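PDB 6DG5: interleukin-2 receptor subunit beta from Mus musculus, which probably acts as a signalling subunit of the interleukin-2 and interleukin-15 receptors, transducing the mitogenic signal of interleukin-2 and taking part in receptor-mediated endocytosis. Local coordinates for residues C10-W22 against A59-L73. Numbering follows the deposited sequence.
Sequences CFYNSRANVSCMW and ACNLILGSFPESQSL. With NAG (2-acetamido-2-deoxy-beta-D-glucopyranose), chain E; NAG (2-acetamido-2-deoxy-beta-D-glucopyranose), chain C.
Val18 and Leu62 face each other as a hydrogen-bonded pair where 17-22 and 59-63 run antiparallel, two neighbouring strands of the fibronectin type-III-like beta sandwich that forms the N-terminal domain of this type I cytokine receptor. Val18 N gives to Leu62 O at 3.0 Å, and Leu62 N returns a bond to Val18 O. Ala16 O accepts from Leu64 N and extends the pairing past the strand end.

Beyond it, the loops are joined by polar groups. Arg15 O accepts three bonds. Ser72 OG meets it in the carbonyl plane, on a lone pair, at 2.8 Å. Ser72 N and Tyr12 OH lie out of that plane, on opposite sides of it. Arg15 also forms a salt bridge, NE to Glu69 OE2 at 3.2 Å, on the anti side of the carboxylate. Gln71 lies at the edge of the Arg15 guanidinium. Its OE1 bonds to Ser133, and Glu69 OE1 to the backbone N of Gln131; both partners belong to the second, fibronectin type-III domain.

Apolar contacts lie on the face that carries Val18, Cys20 and Leu62. Val18 CG2 touches Leu64 CD1 and Leu73 CD1. The same Leu73 methyl sits over one face of the Tyr12 ring in a CH-pi contact, 4.0 Å from its centroid. Tyr12 has CG anti to the backbone N (chi1 174°), which lays the ring against Leu73. With an alanine here the ring and its hydroxyl are gone, which is likely to leave the Leu73 methyl without its aromatic surface and Arg15 O with one donor fewer.

On the face of Asn17, Ser19 and Asn61, Asn17 ND2 is bonded covalently to the first N-acetylglucosamine. The next sugar is tied to strand 59-63: Asn61 ND2 donates to its acetamide O7 at 3.0 Å.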
loop_
_atom_site.group_PDB
_atom_site.type_symbol
_atom_site.label_atom_id
_atom_site.label_comp_id
_atom_site.label_asym_id
_atom_site.label_seq_id
_atom_site.Cartn_x
_atom_site.Cartn_y
_atom_site.Cartn_z
ATOM N N CYS B 10 12.755 -17.251 13.291
ATOM C CA CYS B 10 12.320 -16.035 13.960
ATOM C C CYS B 10 11.263 -15.333 13.120
ATOM O O CYS B 10 11.282 -15.404 11.887
ATOM C CB CYS B 10 13.496 -15.092 14.214
ATOM S SG CYS B 10 14.795 -15.779 15.261
ATOM N N PHE B 11 10.341 -14.648 13.796
ATOM C CA PHE B 11 9.227 -13.991 13.130
ATOM C C PHE B 11 9.027 -12.593 13.691
ATOM O O PHE B 11 9.157 -12.369 14.897
ATOM C CB PHE B 11 7.933 -14.801 13.272
ATOM C CG PHE B 11 7.933 -16.075 12.482
ATOM C CD1 PHE B 11 7.905 -16.043 11.098
ATOM C CD2 PHE B 11 7.960 -17.304 13.118
ATOM C CE1 PHE B 11 7.906 -17.213 10.362
ATOM C CE2 PHE B 11 7.958 -18.479 12.387
ATOM C CZ PHE B 11 7.930 -18.432 11.007
ATOM N N TYR B 12 8.702 -11.660 12.802
ATOM C CA TYR B 12 8.530 -10.252 13.130
ATOM C C TYR B 12 7.076 -9.865 12.896
ATOM O O TYR B 12 6.530 -10.118 11.816
ATOM C CB TYR B 12 9.478 -9.397 12.282
ATOM C CG TYR B 12 9.320 -7.899 12.413
ATOM C CD1 TYR B 12 9.204 -7.294 13.658
ATOM C CD2 TYR B 12 9.325 -7.083 11.287
ATOM C CE1 TYR B 12 9.070 -5.922 13.777
ATOM C CE2 TYR B 12 9.199 -5.711 11.396
ATOM C CZ TYR B 12 9.067 -5.136 12.644
ATOM O OH TYR B 12 8.936 -3.771 12.756
ATOM N N ASN B 13 6.449 -9.268 13.909
ATOM C CA ASN B 13 5.038 -8.912 13.839
ATOM C C ASN B 13 4.786 -7.621 13.065
ATOM O O ASN B 13 3.666 -7.100 13.113
ATOM C CB ASN B 13 4.454 -8.794 15.251
ATOM C CG ASN B 13 4.824 -7.491 15.936
ATOM O OD1 ASN B 13 5.887 -6.920 15.687
ATOM N ND2 ASN B 13 3.943 -7.014 16.810
ATOM N N SER B 14 5.801 -7.107 12.366
ATOM C CA SER B 14 5.781 -5.882 11.569
ATOM C C SER B 14 5.697 -4.617 12.413
ATOM O O SER B 14 5.547 -3.525 11.855
ATOM C CB SER B 14 4.645 -5.869 10.538
ATOM O OG SER B 14 3.402 -5.605 11.162
ATOM N N ARG B 15 5.800 -4.720 13.737
ATOM C CA ARG B 15 5.830 -3.525 14.574
ATOM C C ARG B 15 7.062 -3.514 15.469
ATOM O O ARG B 15 8.102 -2.964 15.091
ATOM C CB ARG B 15 4.559 -3.412 15.417
ATOM C CG ARG B 15 3.389 -2.756 14.698
ATOM C CD ARG B 15 3.851 -1.579 13.853
ATOM N NE ARG B 15 2.826 -0.547 13.724
ATOM C CZ ARG B 15 2.901 0.476 12.880
ATOM N NH1 ARG B 15 3.949 0.600 12.077
ATOM N NH2 ARG B 15 1.925 1.372 12.832
ATOM N N ALA B 16 6.964 -4.120 16.658
ATOM C CA ALA B 16 8.074 -4.066 17.603
ATOM C C ALA B 16 8.324 -5.395 18.310
ATOM O O ALA B 16 8.911 -5.403 19.398
ATOM C CB ALA B 16 7.830 -2.976 18.648
ATOM N N ASN B 17 7.912 -6.515 17.721
ATOM C CA ASN B 17 8.009 -7.818 18.366
ATOM C C ASN B 17 8.661 -8.801 17.407
ATOM O O ASN B 17 8.203 -8.969 16.272
ATOM C CB ASN B 17 6.620 -8.314 18.796
ATOM C CG ASN B 17 6.667 -9.579 19.656
ATOM O OD1 ASN B 17 7.631 -10.350 19.629
ATOM N ND2 ASN B 17 5.600 -9.792 20.422
ATOM N N VAL B 18 9.737 -9.432 17.866
ATOM C CA VAL B 18 10.407 -10.499 17.140
ATOM C C VAL B 18 10.437 -11.715 18.054
ATOM O O VAL B 18 10.935 -11.637 19.185
ATOM C CB VAL B 18 11.827 -10.100 16.709
ATOM C CG1 VAL B 18 12.507 -11.249 15.987
ATOM C CG2 VAL B 18 11.787 -8.857 15.829
ATOM N N SER B 19 9.900 -12.832 17.572
ATOM C CA SER B 19 9.808 -14.061 18.351
ATOM C C SER B 19 10.609 -15.154 17.662
ATOM O O SER B 19 10.416 -15.412 16.470
ATOM C CB SER B 19 8.350 -14.497 18.523
ATOM O OG SER B 19 8.250 -15.588 19.420
ATOM N N CYS B 20 11.499 -15.795 18.414
ATOM C CA CYS B 20 12.372 -16.837 17.894
ATOM C C CYS B 20 12.097 -18.154 18.604
ATOM O O CYS B 20 11.833 -18.178 19.810
ATOM C CB CYS B 20 13.847 -16.465 18.065
ATOM S SG CYS B 20 14.400 -15.034 17.110
ATOM N N MET B 21 12.171 -19.249 17.851
ATOM C CA MET B 21 11.975 -20.586 18.392
ATOM C C MET B 21 13.141 -21.468 17.972
ATOM O O MET B 21 13.513 -21.491 16.795
ATOM C CB MET B 21 10.645 -21.187 17.923
ATOM C CG MET B 21 10.311 -22.524 18.564
ATOM S SD MET B 21 8.557 -22.925 18.458
ATOM C CE MET B 21 7.867 -21.748 19.621
ATOM N N TRP B 22 13.713 -22.187 18.935
ATOM C CA TRP B 22 14.887 -23.022 18.717
ATOM C C TRP B 22 14.478 -24.488 18.729
ATOM O O TRP B 22 13.812 -24.943 19.666
ATOM C CB TRP B 22 15.947 -22.763 19.790
ATOM C CG TRP B 22 17.282 -23.371 19.493
ATOM C CD1 TRP B 22 17.753 -23.770 18.275
ATOM C CD2 TRP B 22 18.322 -23.652 20.437
ATOM N NE1 TRP B 22 19.024 -24.278 18.402
ATOM C CE2 TRP B 22 19.396 -24.217 19.721
ATOM C CE3 TRP B 22 18.450 -23.479 21.819
ATOM C CZ2 TRP B 22 20.580 -24.611 20.338
ATOM C CZ3 TRP B 22 19.628 -23.870 22.431
ATOM C CH2 TRP B 22 20.677 -24.430 21.691
ATOM N N ALA B 59 11.227 -20.949 23.083
ATOM C CA ALA B 59 10.779 -19.685 22.522
ATOM C C ALA B 59 11.375 -18.498 23.268
ATOM O O ALA B 59 11.786 -18.595 24.427
ATOM C CB ALA B 59 9.251 -19.594 22.541
ATOM N N CYS B 60 11.399 -17.360 22.574
ATOM C CA CYS B 60 11.958 -16.116 23.082
ATOM C C CYS B 60 11.185 -14.963 22.462
ATOM O O CYS B 60 10.723 -15.057 21.322
ATOM C CB CYS B 60 13.446 -15.997 22.740
ATOM S SG CYS B 60 14.529 -15.381 24.045
ATOM N N ASN B 61 11.050 -13.871 23.213
ATOM C CA ASN B 61 10.291 -12.709 22.760
ATOM C C ASN B 61 11.144 -11.458 22.907
ATOM O O ASN B 61 11.396 -10.999 24.027
ATOM C CB ASN B 61 8.980 -12.572 23.534
ATOM C CG ASN B 61 7.970 -13.627 23.144
ATOM O OD1 ASN B 61 7.991 -14.138 22.023
ATOM N ND2 ASN B 61 7.078 -13.962 24.067
ATOM N N LEU B 62 11.582 -10.907 21.778
ATOM C CA LEU B 62 12.341 -9.660 21.750
ATOM C C LEU B 62 11.356 -8.515 21.553
ATOM O O LEU B 62 10.838 -8.311 20.453
ATOM C CB LEU B 62 13.388 -9.694 20.643
ATOM C CG LEU B 62 14.514 -10.716 20.800
ATOM C CD1 LEU B 62 15.017 -11.176 19.439
ATOM C CD2 LEU B 62 15.651 -10.127 21.620
ATOM N N ILE B 63 11.086 -7.771 22.621
ATOM C CA ILE B 63 10.206 -6.609 22.558
ATOM C C ILE B 63 11.069 -5.399 22.220
ATOM O O ILE B 63 11.854 -4.931 23.049
ATOM C CB ILE B 63 9.435 -6.406 23.867
ATOM C CG1 ILE B 63 8.465 -7.566 24.104
ATOM C CG2 ILE B 63 8.681 -5.085 23.837
ATOM C CD1 ILE B 63 9.018 -8.657 24.994
ATOM N N LEU B 64 10.927 -4.892 20.997
ATOM C CA LEU B 64 11.827 -3.877 20.458
ATOM C C LEU B 64 11.333 -2.448 20.648
ATOM O O LEU B 64 12.037 -1.513 20.251
ATOM C CB LEU B 64 12.063 -4.121 18.963
ATOM C CG LEU B 64 13.193 -5.056 18.535
ATOM C CD1 LEU B 64 12.866 -6.498 18.852
ATOM C CD2 LEU B 64 13.474 -4.884 17.054
ATOM N N GLY B 65 10.149 -2.243 21.228
ATOM C CA GLY B 65 9.587 -0.914 21.320
ATOM C C GLY B 65 8.836 -0.705 22.619
ATOM O O GLY B 65 8.602 -1.638 23.391
ATOM N N SER B 66 8.467 0.555 22.847
ATOM C CA SER B 66 7.660 0.935 23.999
ATOM C C SER B 66 6.169 0.850 23.702
ATOM O O SER B 66 5.387 0.457 24.572
ATOM C CB SER B 66 8.022 2.352 24.453
ATOM N N PHE B 67 5.752 1.221 22.467
ATOM C CA PHE B 67 4.368 1.110 22.034
ATOM C C PHE B 67 4.152 -0.202 21.284
ATOM O O PHE B 67 5.092 -0.752 20.701
ATOM C CB PHE B 67 3.994 2.280 21.122
ATOM C CG PHE B 67 4.486 3.614 21.605
ATOM C CD1 PHE B 67 3.956 4.197 22.745
ATOM C CD2 PHE B 67 5.468 4.297 20.905
ATOM C CE1 PHE B 67 4.409 5.427 23.188
ATOM C CE2 PHE B 67 5.924 5.528 21.341
ATOM C CZ PHE B 67 5.394 6.094 22.484
ATOM N N PRO B 68 2.925 -0.733 21.287
ATOM C CA PRO B 68 2.658 -1.919 20.456
ATOM C C PRO B 68 2.694 -1.612 18.972
ATOM O O PRO B 68 3.149 -2.446 18.180
ATOM C CB PRO B 68 1.261 -2.368 20.913
ATOM C CG PRO B 68 1.014 -1.653 22.208
ATOM C CD PRO B 68 1.763 -0.364 22.108
ATOM N N GLU B 69 2.229 -0.427 18.573
ATOM C CA GLU B 69 2.204 -0.016 17.178
ATOM C C GLU B 69 3.439 0.782 16.778
ATOM O O GLU B 69 3.418 1.461 15.744
ATOM C CB GLU B 69 0.943 0.802 16.889
ATOM C CG GLU B 69 -0.366 0.066 17.151
ATOM C CD GLU B 69 -0.713 -0.930 16.062
ATOM O OE1 GLU B 69 -1.635 -1.749 16.271
ATOM O OE2 GLU B 69 -0.068 -0.887 14.993
ATOM N N SER B 70 4.511 0.719 17.565
ATOM C CA SER B 70 5.727 1.452 17.240
ATOM C C SER B 70 6.503 0.718 16.153
ATOM O O SER B 70 6.672 -0.504 16.212
ATOM C CB SER B 70 6.594 1.637 18.482
ATOM O OG SER B 70 7.335 0.463 18.757
ATOM N N GLN B 71 6.975 1.468 15.158
ATOM C CA GLN B 71 7.701 0.893 14.025
ATOM C C GLN B 71 9.177 0.823 14.392
ATOM O O GLN B 71 9.950 1.749 14.145
ATOM C CB GLN B 71 7.475 1.712 12.760
ATOM C CG GLN B 71 7.954 1.023 11.491
ATOM C CD GLN B 71 7.193 -0.252 11.210
ATOM O OE1 GLN B 71 5.965 -0.280 11.269
ATOM N NE2 GLN B 71 7.919 -1.324 10.917
ATOM N N SER B 72 9.580 -0.308 14.975
ATOM C CA SER B 72 10.944 -0.435 15.475
ATOM C C SER B 72 11.932 -0.835 14.386
ATOM O O SER B 72 13.128 -0.556 14.515
ATOM C CB SER B 72 10.990 -1.451 16.618
ATOM O OG SER B 72 10.687 -2.753 16.150
ATOM N N LEU B 73 11.466 -1.481 13.322
ATOM C CA LEU B 73 12.335 -1.949 12.253
ATOM C C LEU B 73 11.796 -1.493 10.905
ATOM O O LEU B 73 10.616 -1.163 10.762
ATOM C CB LEU B 73 12.468 -3.476 12.268
ATOM C CG LEU B 73 13.115 -4.099 13.504
ATOM C CD1 LEU B 73 12.930 -5.607 13.488
ATOM C CD2 LEU B 73 14.591 -3.742 13.569
HETATM C C1 NAG E . 5.449 -10.936 21.279
HETATM C C2 NAG E . 4.251 -10.713 22.220
HETATM C C3 NAG E . 3.862 -12.008 22.942
HETATM C C4 NAG E . 3.734 -13.177 21.974
HETATM C C5 NAG E . 5.022 -13.287 21.171
HETATM C C6 NAG E . 5.025 -14.402 20.150
HETATM C C7 NAG E . 4.154 -8.410 23.079
HETATM C C8 NAG E . 4.573 -7.485 24.181
HETATM N N2 NAG E . 4.563 -9.677 23.192
HETATM O O3 NAG E . 2.635 -11.811 23.635
HETATM O O4 NAG E . 3.517 -14.366 22.727
HETATM O O5 NAG E . 5.206 -12.066 20.448
HETATM O O6 NAG E . 5.067 -13.896 18.823
HETATM O O7 NAG E . 3.476 -8.028 22.130
HETATM C C1 NAG C . 2.484 -15.231 22.194
HETATM C C2 NAG C . 2.786 -16.633 22.726
HETATM C C3 NAG C . 1.734 -17.626 22.241
HETATM C C4 NAG C . 0.327 -17.123 22.538
HETATM C C5 NAG C . 0.155 -15.694 22.020
HETATM C C6 NAG C . -1.176 -15.073 22.382
HETATM C C7 NAG C . 5.213 -16.832 23.047
HETATM C C8 NAG C . 6.498 -17.338 22.471
HETATM N N2 NAG C . 4.114 -17.063 22.320
HETATM O O3 NAG C . 1.947 -18.884 22.872
HETATM O O4 NAG C . -0.605 -17.987 21.892
HETATM O O5 NAG C . 1.168 -14.846 22.580
HETATM O O6 NAG C . -1.189 -14.621 23.728
HETATM O O7 NAG C . 5.168 -16.240 24.120
#